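Local atomic coordinates of diguanylate cyclase (Xanthomonas campestris pv. campestris, PDB entry 5H5O), a protein that binds cyclic GMP through its cyclic nucleotide-binding domain and probably, as the full-length enzyme, makes cyclic di-GMP from two molecules of GTP. Residues G67-L72 against A77-A82. Numbering follows the deposited sequence.
Sequences GELGLL and ARSAGA. With PCG (cyclic guanosine monophosphate), chain C.
R78 reaches G67 and G70 in a buried, ligand-bridged contact that lies within the phosphate-binding cassette of the cyclic nucleotide-binding domain, where the short helix 68-72 faces the loop leading into strand 81-84. Direct protein contact is slight: R78 NH1 gives a weak hydrogen bond to G67 O (3.3 Å) and passes G70 CA at 3.6 Å, a closeness possible because G70 has no side chain, and L69 CD1 comes within 4.0 Å of S79 OG. Cyclic GMP supplies the rest. Bent at chi2 (-65°), the arginine swings its guanidinium toward the helix, and NH1 donates to phosphate O1A of the nucleotide at 2.6 Å; O1A and G67 O both lie at the guanidinium edge, near its plane. The other terminal nitrogen, NH2, is hydrogen-bonded to Q38 O. G70 N, in the first turn of the helix, adds a weak, long hydrogen bond to O1A. S79 grips phosphate O2A twice, by a nearly straight bond from its backbone N (3.1 Å, 171°) and by OG. On the ribose, O2' accepts from G67 N at 2.7 Å and donates to E68 OE1 at 2.5 Å, while E68 OE2 forms a salt bridge with R119. L69 lays CB and CG against O3'. Arginine and helix N-terminus would together offset the phosphate charge; with the ribose hydroxyl held by 67-72, the nucleotide bridges both segments.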
ATOM      1  N   GLY A  67       7.520   1.713  -9.781  1.00 20.74           N
ATOM      2  CA  GLY A  67       7.293   3.142  -9.814  1.00 23.71           C
ATOM      3  C   GLY A  67       5.948   3.583  -9.269  1.00 21.63           C
ATOM      4  O   GLY A  67       5.627   4.776  -9.316  1.00 25.77           O
ATOM      5  N   GLU A  68       5.167   2.636  -8.744  1.00 21.34           N
ATOM      6  CA  GLU A  68       3.837   2.964  -8.208  1.00 22.95           C
ATOM      7  C   GLU A  68       3.924   3.888  -6.985  1.00 21.14           C
ATOM      8  O   GLU A  68       3.017   4.676  -6.753  1.00 26.28           O
ATOM      9  CB  GLU A  68       2.994   1.702  -7.928  1.00 20.53           C
ATOM     10  CG  GLU A  68       3.293   0.942  -6.613  1.00 21.96           C
ATOM     11  CD  GLU A  68       4.645   0.232  -6.599  1.00 33.35           C
ATOM     12  OE1 GLU A  68       5.370   0.282  -7.614  1.00 36.81           O
ATOM     13  OE2 GLU A  68       4.978  -0.388  -5.568  1.00 43.80           O
ATOM     14  N   LEU A  69       5.027   3.809  -6.237  1.00 22.65           N
ATOM     15  CA  LEU A  69       5.272   4.734  -5.121  1.00 26.20           C
ATOM     16  C   LEU A  69       5.346   6.183  -5.594  1.00 25.18           C
ATOM     17  O   LEU A  69       4.740   7.078  -4.992  1.00 19.79           O
ATOM     18  CB  LEU A  69       6.570   4.385  -4.376  1.00 22.14           C
ATOM     19  CG  LEU A  69       6.685   2.983  -3.771  1.00 30.28           C
ATOM     20  CD1 LEU A  69       8.005   2.832  -3.012  1.00 33.36           C
ATOM     21  CD2 LEU A  69       5.495   2.668  -2.861  1.00 29.40           C
ATOM     22  N   GLY A  70       6.099   6.407  -6.671  1.00 18.31           N
ATOM     23  CA  GLY A  70       6.196   7.723  -7.270  1.00 20.77           C
ATOM     24  C   GLY A  70       4.836   8.200  -7.743  1.00 25.63           C
ATOM     25  O   GLY A  70       4.488   9.376  -7.646  1.00 35.81           O
ATOM     26  N   LEU A  71       4.050   7.265  -8.243  1.00 26.18           N
ATOM     27  CA  LEU A  71       2.721   7.573  -8.736  1.00 21.52           C
ATOM     28  C   LEU A  71       1.768   7.972  -7.597  1.00 27.63           C
ATOM     29  O   LEU A  71       1.012   8.927  -7.724  1.00 24.79           O
ATOM     30  CB  LEU A  71       2.171   6.362  -9.473  1.00 22.57           C
ATOM     31  CG  LEU A  71       0.757   6.483 -10.050  1.00 33.33           C
ATOM     32  CD1 LEU A  71       0.752   7.352 -11.297  1.00 36.53           C
ATOM     33  CD2 LEU A  71       0.181   5.106 -10.344  1.00 31.58           C
ATOM     34  N   LEU A  72       1.833   7.249  -6.480  1.00 22.26           N
ATOM     35  CA  LEU A  72       0.795   7.312  -5.449  1.00 23.47           C
ATOM     36  C   LEU A  72       1.090   8.287  -4.299  1.00 36.61           C
ATOM     37  O   LEU A  72       0.184   8.711  -3.573  1.00 35.16           O
ATOM     38  CB  LEU A  72       0.575   5.918  -4.879  1.00 21.76           C
ATOM     39  CG  LEU A  72      -0.062   4.929  -5.860  1.00 30.60           C
ATOM     40  CD1 LEU A  72      -0.000   3.492  -5.342  1.00 25.32           C
ATOM     41  CD2 LEU A  72      -1.495   5.356  -6.171  1.00 27.23           C
ATOM     42  N   ALA A  77      10.552  10.530  -3.526  1.00 33.18           N
ATOM     43  CA  ALA A  77      11.803  10.482  -4.269  1.00 30.79           C
ATOM     44  C   ALA A  77      12.058   9.033  -4.656  1.00 29.80           C
ATOM     45  O   ALA A  77      11.967   8.141  -3.814  1.00 34.36           O
ATOM     46  CB  ALA A  77      12.945  11.008  -3.430  1.00 44.71           C
ATOM     47  N   ARG A  78      12.361   8.812  -5.933  1.00 32.21           N
ATOM     48  CA  ARG A  78      12.584   7.468  -6.471  1.00 33.13           C
ATOM     49  C   ARG A  78      13.546   6.671  -5.584  1.00 36.51           C
ATOM     50  O   ARG A  78      14.685   7.097  -5.338  1.00 33.67           O
ATOM     51  CB  ARG A  78      13.132   7.540  -7.903  1.00 26.50           C
ATOM     52  CG  ARG A  78      12.202   8.178  -8.947  1.00 29.42           C
ATOM     53  CD  ARG A  78      10.936   7.372  -9.180  1.00 26.06           C
ATOM     54  NE  ARG A  78      10.267   7.757 -10.424  1.00 23.67           N
ATOM     55  CZ  ARG A  78       9.038   7.358 -10.752  1.00 33.10           C
ATOM     56  NH1 ARG A  78       8.353   6.571  -9.921  1.00 22.37           N
ATOM     57  NH2 ARG A  78       8.484   7.753 -11.896  1.00 28.19           N
ATOM     58  N   SER A  79      13.072   5.527  -5.101  1.00 30.52           N
ATOM     59  CA  SER A  79      13.855   4.657  -4.227  1.00 36.95           C
ATOM     60  C   SER A  79      15.002   3.960  -4.969  1.00 29.23           C
ATOM     61  O   SER A  79      15.949   3.479  -4.363  1.00 33.22           O
ATOM     62  CB  SER A  79      12.960   3.592  -3.615  1.00 33.82           C
ATOM     63  OG  SER A  79      11.790   4.169  -3.095  1.00 42.79           O
ATOM     64  N   ALA A  80      14.912   3.897  -6.284  1.00 30.63           N
ATOM     65  CA  ALA A  80      15.980   3.270  -7.043  1.00 32.28           C
ATOM     66  C   ALA A  80      16.155   3.978  -8.361  1.00 29.35           C
ATOM     67  O   ALA A  80      15.266   4.702  -8.805  1.00 30.34           O
ATOM     68  CB  ALA A  80      15.691   1.782  -7.257  1.00 29.72           C
ATOM     69  N   GLY A  81      17.320   3.794  -8.969  1.00 22.87           N
ATOM     70  CA  GLY A  81      17.508   4.172 -10.351  1.00 26.44           C
ATOM     71  C   GLY A  81      16.969   3.058 -11.236  1.00 28.27           C
ATOM     72  O   GLY A  81      17.080   1.868 -10.898  1.00 23.93           O
ATOM     73  N   ALA A  82      16.360   3.438 -12.356  1.00 24.52           N
ATOM     74  CA  ALA A  82      15.823   2.464 -13.306  1.00 25.72           C
ATOM     75  C   ALA A  82      16.505   2.625 -14.653  1.00 24.95           C
ATOM     76  O   ALA A  82      16.676   3.751 -15.129  1.00 25.45           O
ATOM     77  CB  ALA A  82      14.293   2.623 -13.440  1.00 27.53           C
TER
HETATM   78  PA  PCG C 201       9.724   4.157  -7.032  1.00 64.75           P
HETATM   79  O1A PCG C 201       8.867   4.975  -7.937  1.00 64.75           O
HETATM   80  O2A PCG C 201      10.261   4.426  -5.661  1.00 64.75           O
HETATM   81  O5' PCG C 201      10.648   3.900  -7.919  1.00 64.75           O
HETATM   82  C5' PCG C 201      11.584   2.878  -7.563  1.00 64.75           C
HETATM   83  C4' PCG C 201      10.725   1.647  -7.449  1.00 64.75           C
HETATM   84  O4' PCG C 201      11.265   0.406  -7.073  1.00 64.75           O
HETATM   85  C3' PCG C 201       9.580   1.857  -6.507  1.00 64.75           C
HETATM   86  O3' PCG C 201       8.822   3.021  -6.930  1.00 64.75           O
HETATM   87  C2' PCG C 201       8.941   0.497  -6.571  1.00 64.75           C
HETATM   88  O2' PCG C 201       7.918   0.318  -7.553  1.00 64.75           O
HETATM   89  C1' PCG C 201      10.121  -0.425  -6.915  1.00 64.75           C
HETATM   90  N9  PCG C 201      10.757  -1.411  -5.979  1.00 64.75           N
HETATM   91  C8  PCG C 201      11.055  -2.677  -6.296  1.00 64.75           C
HETATM   92  N7  PCG C 201      11.610  -3.330  -5.260  1.00 64.75           N
HETATM   93  C5  PCG C 201      11.683  -2.489  -4.245  1.00 64.75           C
HETATM   94  C6  PCG C 201      12.166  -2.545  -2.840  1.00 64.75           C
HETATM   95  O6  PCG C 201      12.643  -3.598  -2.404  1.00 64.75           O
HETATM   96  N1  PCG C 201      12.066  -1.430  -2.064  1.00 64.75           N
HETATM   97  C2  PCG C 201      11.545  -0.271  -2.531  1.00 64.75           C
HETATM   98  N2  PCG C 201      11.474   0.800  -1.713  1.00 64.75           N
HETATM   99  N3  PCG C 201      11.076  -0.145  -3.829  1.00 64.75           N
HETATM  100  C4  PCG C 201      11.122  -1.205  -4.702  1.00 64.75           C